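Local structure of oxidase/hydroxylase (Streptomyces hygroscopicus subsp. hygroscopicus, 4XCB) at residues 110-124 and 246-258. The protein is a metal-dependent enzyme that binds 2-oxoglutarate and hygromycin B and probably acts as a 2-oxoglutarate-dependent dioxygenase in orthosomycin biosynthesis. Residues are numbered along the deposited sequence; the frame is centred on the assembly and turned at random.
Sequences ELLDLGDRQVGRDLS and RGAGYVDHDVEED. With HY0 (hygromycin b variant), chain G.
With CG of His-253 anti to its carbonyl carbon (chi1 -67°), the imidazole lies between Leu-112 CB and Asp-122 CB; CG of Asp-122, anti to its own nitrogen (chi1 -174°), sets its carboxylate plane 17° from that of the ring. Leu-112 CB sits over the centre of one ring face, 3.6 Å from the His-253 ring centroid; Asp-122 CB lies over the opposite face, offset toward the rim, so both are CH-pi contacts. In the ring plane, His-253 ND1 donates to Glu-110 O at 2.8 Å, meeting that oxygen from above its carbonyl plane. Replacing His-253 by alanine removes the ring, which is likely to leave Glu-110 O without this donor and open a gap between Leu-112 and Asp-122. Next along, Asp-254 N bonds Leu-111 O at 2.9 Å, and one water joins Glu-110 OE1, Leu-111 N and Asp-254 OD2, which also pairs with Arg-171; the Glu-110 carboxylate also accepts from Leu-169 N and Leu-170 N. The hairpin 112-119 and its flanks, an excursion from the double-stranded beta-helix, pack on loop 246-258, which carries Tyr-250, Asp-252, Val-255 and Glu-257 of the hygromycin pocket. Asp-122 OD1 forms an Asx turn, taking Ser-124 N and OG from the same face of its carboxylate. Its OD2 accepts from a water that also donates to Asp-252 OD1; hygromycin O35 donates to Asp-252 OD1 and O8 to Asp-252 OD2, both at 2.6 Å.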
loop_
_atom_site.group_PDB
_atom_site.type_symbol
_atom_site.label_atom_id
_atom_site.label_comp_id
_atom_site.label_asym_id
_atom_site.label_seq_id
_atom_site.Cartn_x
_atom_site.Cartn_y
_atom_site.Cartn_z
ATOM N N GLU A 110 -9.709 2.686 12.963
ATOM C CA GLU A 110 -10.128 2.970 14.324
ATOM C C GLU A 110 -9.133 2.381 15.303
ATOM O O GLU A 110 -8.392 1.444 14.958
ATOM C CB GLU A 110 -11.542 2.450 14.569
ATOM C CG GLU A 110 -12.544 3.117 13.624
ATOM C CD GLU A 110 -12.524 4.641 13.732
ATOM O OE1 GLU A 110 -12.691 5.147 14.852
ATOM O OE2 GLU A 110 -12.335 5.321 12.708
ATOM N N LEU A 111 -9.116 2.925 16.516
ATOM C CA LEU A 111 -8.070 2.610 17.481
ATOM C C LEU A 111 -8.463 1.505 18.442
ATOM O O LEU A 111 -9.642 1.248 18.690
ATOM C CB LEU A 111 -7.683 3.863 18.274
ATOM C CG LEU A 111 -7.366 5.093 17.427
ATOM C CD1 LEU A 111 -7.142 6.323 18.308
ATOM C CD2 LEU A 111 -6.157 4.835 16.537
ATOM N N LEU A 112 -7.444 0.842 18.979
ATOM C CA LEU A 112 -7.614 -0.134 20.043
ATOM C C LEU A 112 -6.452 0.041 21.002
ATOM O O LEU A 112 -5.303 0.092 20.572
ATOM C CB LEU A 112 -7.663 -1.559 19.485
ATOM C CG LEU A 112 -7.648 -2.719 20.483
ATOM C CD1 LEU A 112 -8.881 -2.706 21.359
ATOM C CD2 LEU A 112 -7.530 -4.057 19.745
ATOM N N ASP A 113 -6.763 0.179 22.289
ATOM C CA ASP A 113 -5.739 0.300 23.313
ATOM C C ASP A 113 -5.408 -1.099 23.796
ATOM O O ASP A 113 -6.311 -1.855 24.177
ATOM C CB ASP A 113 -6.207 1.162 24.489
ATOM C CG ASP A 113 -6.595 2.569 24.070
ATOM O OD1 ASP A 113 -5.993 3.102 23.113
ATOM O OD2 ASP A 113 -7.507 3.146 24.701
ATOM N N LEU A 114 -4.123 -1.441 23.775
ATOM C CA LEU A 114 -3.681 -2.763 24.211
ATOM C C LEU A 114 -2.818 -2.738 25.466
ATOM O O LEU A 114 -2.020 -3.649 25.694
ATOM C CB LEU A 114 -2.905 -3.455 23.096
ATOM C CG LEU A 114 -3.705 -3.769 21.837
ATOM C CD1 LEU A 114 -2.787 -4.310 20.768
ATOM C CD2 LEU A 114 -4.799 -4.769 22.160
ATOM N N GLY A 115 -2.972 -1.702 26.282
ATOM C CA GLY A 115 -2.264 -1.653 27.548
ATOM C C GLY A 115 -0.976 -0.860 27.469
ATOM O O GLY A 115 -0.872 0.232 28.030
ATOM N N ASP A 116 0.011 -1.405 26.764
ATOM C CA ASP A 116 1.287 -0.714 26.616
ATOM C C ASP A 116 1.401 0.001 25.270
ATOM O O ASP A 116 2.450 0.564 24.948
ATOM C CB ASP A 116 2.445 -1.699 26.792
ATOM C CG ASP A 116 2.547 -2.701 25.653
ATOM O OD1 ASP A 116 1.514 -3.011 25.011
ATOM O OD2 ASP A 116 3.673 -3.185 25.404
ATOM N N ARG A 117 0.319 -0.015 24.497
ATOM C CA ARG A 117 0.327 0.569 23.166
ATOM C C ARG A 117 -1.074 0.708 22.597
ATOM O O ARG A 117 -2.002 -0.006 22.982
ATOM C CB ARG A 117 1.172 -0.281 22.212
ATOM C CG ARG A 117 0.523 -1.607 21.857
ATOM C CD ARG A 117 1.500 -2.550 21.181
ATOM N NE ARG A 117 2.429 -3.126 22.148
ATOM C CZ ARG A 117 3.601 -3.669 21.829
ATOM N NH1 ARG A 117 4.000 -3.698 20.564
ATOM N NH2 ARG A 117 4.376 -4.172 22.784
ATOM N N GLN A 118 -1.203 1.625 21.655
ATOM C CA GLN A 118 -2.430 1.789 20.896
ATOM C C GLN A 118 -2.201 1.391 19.430
ATOM O O GLN A 118 -1.225 1.814 18.814
ATOM C CB GLN A 118 -2.888 3.236 21.010
ATOM C CG GLN A 118 -4.134 3.572 20.283
ATOM C CD GLN A 118 -4.510 5.020 20.493
ATOM O OE1 GLN A 118 -4.004 5.916 19.808
ATOM N NE2 GLN A 118 -5.389 5.263 21.461
ATOM N N VAL A 119 -3.083 0.573 18.868
ATOM C CA VAL A 119 -2.922 0.173 17.474
ATOM C C VAL A 119 -4.074 0.702 16.632
ATOM O O VAL A 119 -5.160 0.969 17.154
ATOM C CB VAL A 119 -2.810 -1.369 17.335
ATOM C CG1 VAL A 119 -1.588 -1.870 18.074
ATOM C CG2 VAL A 119 -4.066 -2.068 17.877
ATOM N N GLY A 120 -3.827 0.882 15.335
ATOM C CA GLY A 120 -4.814 1.454 14.435
ATOM C C GLY A 120 -5.130 0.635 13.199
ATOM O O GLY A 120 -5.719 1.141 12.244
ATOM N N ARG A 121 -4.703 -0.619 13.206
ATOM C CA ARG A 121 -5.091 -1.586 12.182
ATOM C C ARG A 121 -5.702 -2.798 12.868
ATOM O O ARG A 121 -5.211 -3.244 13.909
ATOM C CB ARG A 121 -3.894 -2.013 11.334
ATOM C CG ARG A 121 -3.415 -0.984 10.326
ATOM C CD ARG A 121 -4.238 -1.102 9.049
ATOM N NE ARG A 121 -3.979 -0.055 8.063
ATOM C CZ ARG A 121 -4.481 1.171 8.131
ATOM N NH1 ARG A 121 -5.247 1.505 9.159
ATOM N NH2 ARG A 121 -4.223 2.063 7.175
ATOM N N ASP A 122 -6.778 -3.318 12.284
ATOM C CA ASP A 122 -7.382 -4.582 12.697
ATOM C C ASP A 122 -7.161 -5.520 11.538
ATOM O O ASP A 122 -7.756 -5.338 10.469
ATOM C CB ASP A 122 -8.880 -4.429 12.997
ATOM C CG ASP A 122 -9.509 -5.701 13.561
ATOM O OD1 ASP A 122 -8.970 -6.816 13.362
ATOM O OD2 ASP A 122 -10.563 -5.576 14.223
ATOM N N LEU A 123 -6.302 -6.519 11.737
ATOM C CA LEU A 123 -5.878 -7.338 10.615
ATOM C C LEU A 123 -7.019 -8.244 10.128
ATOM O O LEU A 123 -6.958 -8.735 9.008
ATOM C CB LEU A 123 -4.612 -8.141 10.969
ATOM C CG LEU A 123 -3.344 -7.258 11.014
ATOM C CD1 LEU A 123 -2.081 -8.084 11.261
ATOM C CD2 LEU A 123 -3.166 -6.412 9.758
ATOM N N SER A 124 -8.095 -8.389 10.909
ATOM C CA SER A 124 -9.234 -9.208 10.476
ATOM C C SER A 124 -10.004 -8.556 9.338
ATOM O O SER A 124 -10.770 -9.219 8.626
ATOM C CB SER A 124 -10.202 -9.489 11.645
ATOM O OG SER A 124 -10.775 -8.293 12.155
ATOM N N ARG A 246 -3.926 -18.849 24.196
ATOM C CA ARG A 246 -4.683 -19.853 23.450
ATOM C C ARG A 246 -6.081 -19.375 23.089
ATOM O O ARG A 246 -6.796 -20.047 22.354
ATOM C CB ARG A 246 -4.781 -21.150 24.254
ATOM C CG ARG A 246 -3.436 -21.767 24.553
ATOM C CD ARG A 246 -3.061 -22.800 23.499
ATOM N NE ARG A 246 -1.683 -23.261 23.664
ATOM C CZ ARG A 246 -1.278 -24.105 24.611
ATOM N NH1 ARG A 246 -2.142 -24.593 25.497
ATOM N NH2 ARG A 246 0.000 -24.457 24.674
ATOM N N GLY A 247 -6.465 -18.214 23.605
ATOM C CA GLY A 247 -7.804 -17.700 23.394
ATOM C C GLY A 247 -8.020 -17.240 21.969
ATOM O O GLY A 247 -7.218 -16.486 21.426
ATOM N N ALA A 248 -9.108 -17.705 21.365
ATOM C CA ALA A 248 -9.450 -17.323 20.005
ATOM C C ALA A 248 -10.615 -16.355 19.993
ATOM O O ALA A 248 -11.459 -16.389 20.872
ATOM C CB ALA A 248 -9.782 -18.554 19.184
ATOM N N GLY A 249 -10.633 -15.489 18.997
ATOM C CA GLY A 249 -11.762 -14.613 18.783
ATOM C C GLY A 249 -11.344 -13.288 18.206
ATOM O O GLY A 249 -10.188 -13.058 17.851
ATOM N N TYR A 250 -12.315 -12.403 18.134
ATOM C CA TYR A 250 -12.140 -11.122 17.475
ATOM C C TYR A 250 -12.252 -10.004 18.503
ATOM O O TYR A 250 -13.251 -9.894 19.219
ATOM C CB TYR A 250 -13.177 -10.959 16.359
ATOM C CG TYR A 250 -12.994 -11.947 15.226
ATOM C CD1 TYR A 250 -13.284 -13.301 15.401
ATOM C CD2 TYR A 250 -12.526 -11.535 13.985
ATOM C CE1 TYR A 250 -13.107 -14.211 14.376
ATOM C CE2 TYR A 250 -12.347 -12.445 12.943
ATOM C CZ TYR A 250 -12.657 -13.780 13.146
ATOM O OH TYR A 250 -12.475 -14.698 12.136
ATOM N N VAL A 251 -11.212 -9.185 18.571
ATOM C CA VAL A 251 -11.190 -8.036 19.470
ATOM C C VAL A 251 -11.394 -6.770 18.663
ATOM O O VAL A 251 -10.499 -6.329 17.940
ATOM C CB VAL A 251 -9.860 -7.940 20.257
ATOM C CG1 VAL A 251 -9.902 -6.752 21.218
ATOM C CG2 VAL A 251 -9.573 -9.235 21.009
ATOM N N ASP A 252 -12.584 -6.183 18.770
ATOM C CA ASP A 252 -12.905 -5.033 17.939
ATOM C C ASP A 252 -12.213 -3.759 18.403
ATOM O O ASP A 252 -11.987 -3.548 19.597
ATOM C CB ASP A 252 -14.417 -4.795 17.899
ATOM C CG ASP A 252 -15.179 -5.911 17.191
ATOM O OD1 ASP A 252 -14.547 -6.798 16.578
ATOM O OD2 ASP A 252 -16.428 -5.890 17.234
ATOM N N HIS A 253 -11.896 -2.913 17.434
ATOM C CA HIS A 253 -11.411 -1.567 17.704
ATOM C C HIS A 253 -12.614 -0.691 18.048
ATOM O O HIS A 253 -13.723 -1.206 18.136
ATOM C CB HIS A 253 -10.616 -1.042 16.499
ATOM C CG HIS A 253 -9.337 -1.788 16.261
ATOM N ND1 HIS A 253 -8.181 -1.177 15.815
ATOM C CD2 HIS A 253 -9.028 -3.096 16.425
ATOM C CE1 HIS A 253 -7.221 -2.077 15.721
ATOM N NE2 HIS A 253 -7.713 -3.252 16.071
ATOM N N ASP A 254 -12.400 0.605 18.272
ATOM C CA ASP A 254 -13.487 1.487 18.742
ATOM C C ASP A 254 -14.741 1.322 17.905
ATOM O O ASP A 254 -14.663 1.316 16.689
ATOM C CB ASP A 254 -13.089 2.970 18.689
ATOM C CG ASP A 254 -12.001 3.358 19.690
ATOM O OD1 ASP A 254 -11.730 2.599 20.632
ATOM O OD2 ASP A 254 -11.432 4.471 19.520
ATOM N N VAL A 255 -15.893 1.186 18.564
ATOM C CA VAL A 255 -17.193 1.265 17.896
ATOM C C VAL A 255 -18.047 2.262 18.683
ATOM O O VAL A 255 -17.768 2.515 19.855
ATOM C CB VAL A 255 -17.905 -0.098 17.815
ATOM C CG1 VAL A 255 -17.073 -1.088 16.986
ATOM C CG2 VAL A 255 -18.144 -0.665 19.209
ATOM N N GLU A 256 -19.088 2.811 18.061
ATOM C CA GLU A 256 -19.894 3.809 18.763
ATOM C C GLU A 256 -20.506 3.291 20.059
ATOM O O GLU A 256 -20.669 4.056 21.004
ATOM C CB GLU A 256 -20.990 4.347 17.864
ATOM C CG GLU A 256 -20.500 5.451 16.978
ATOM C CD GLU A 256 -21.627 6.168 16.260
ATOM O OE1 GLU A 256 -22.638 5.503 15.942
ATOM O OE2 GLU A 256 -21.492 7.384 16.012
ATOM N N GLU A 257 -20.817 1.998 20.116
ATOM C CA GLU A 257 -21.335 1.389 21.336
ATOM C C GLU A 257 -20.417 1.621 22.550
ATOM O O GLU A 257 -20.884 1.623 23.687
ATOM C CB GLU A 257 -21.544 -0.116 21.122
ATOM C CG GLU A 257 -22.380 -0.798 22.190
ATOM C CD GLU A 257 -22.479 -2.305 21.982
ATOM O OE1 GLU A 257 -22.237 -2.778 20.846
ATOM O OE2 GLU A 257 -22.792 -3.021 22.958
ATOM N N ASP A 258 -19.118 1.823 22.307
ATOM C CA ASP A 258 -18.163 2.086 23.382
ATOM C C ASP A 258 -18.329 3.480 23.986
ATOM O O ASP A 258 -17.884 3.720 25.108
ATOM C CB ASP A 258 -16.716 1.967 22.888
ATOM C CG ASP A 258 -16.340 0.567 22.442
ATOM O OD1 ASP A 258 -16.670 -0.420 23.146
ATOM O OD2 ASP A 258 -15.677 0.472 21.383
HETATM C C1 HY0 G . -18.051 -5.017 20.075
HETATM C C2 HY0 G . -17.715 -4.342 21.386
HETATM C C3 HY0 G . -18.355 -5.107 22.535
HETATM C C4 HY0 G . -19.871 -5.169 22.352
HETATM C C5 HY0 G . -20.248 -5.743 20.984
HETATM C C6 HY0 G . -19.545 -5.054 19.856
HETATM N N7 HY0 G . -16.310 -4.339 21.538
HETATM O O8 HY0 G . -17.470 -4.257 19.041
HETATM N N9 HY0 G . -20.420 -5.990 23.377
HETATM C C10 HY0 G . -20.526 -5.201 24.600
HETATM O O11 HY0 G . -21.637 -5.572 20.806
HETATM C C12 HY0 G . -20.171 -5.754 16.249
HETATM C C13 HY0 G . -20.212 -4.993 17.546
HETATM O O14 HY0 G . -21.475 -4.454 17.848
HETATM C C15 HY0 G . -21.887 -3.572 16.841
HETATM C C16 HY0 G . -22.290 -4.409 15.668
HETATM C C17 HY0 G . -20.996 -5.180 15.179
HETATM O O18 HY0 G . -19.814 -5.812 18.642
HETATM C C19 HY0 G . -23.074 -2.761 17.353
HETATM O O20 HY0 G . -22.596 -1.840 18.338
HETATM O O21 HY0 G . -23.265 -5.315 16.025
HETATM O O22 HY0 G . -21.390 -6.188 14.347
HETATM C C23 HY0 G . -20.811 -7.397 14.874
HETATM C C24 HY0 G . -21.744 -8.534 14.622
HETATM C C25 HY0 G . -21.036 -9.859 14.859
HETATM C C26 HY0 G . -19.745 -9.939 14.069
HETATM C C27 HY0 G . -18.888 -8.782 14.457
HETATM O O28 HY0 G . -19.599 -7.596 14.185
HETATM O O29 HY0 G . -20.565 -7.182 16.329
HETATM O O30 HY0 G . -22.866 -8.496 15.511
HETATM O O31 HY0 G . -21.921 -10.905 14.530
HETATM O O32 HY0 G . -19.984 -9.917 12.660
HETATM C C33 HY0 G . -17.587 -8.766 13.634
HETATM C C34 HY0 G . -16.542 -7.954 14.355
HETATM O O35 HY0 G . -16.011 -8.655 15.461
HETATM N N36 HY0 G . -17.846 -8.133 12.395
HETATM O O HOH W 1 -10.878 5.237 16.998
HETATM O O HOH W 2 -12.426 -7.573 15.290
HETATM O O HOH W 3 -12.273 -3.516 14.513
HETATM O O HOH W 4 -8.689 -7.522 16.326
#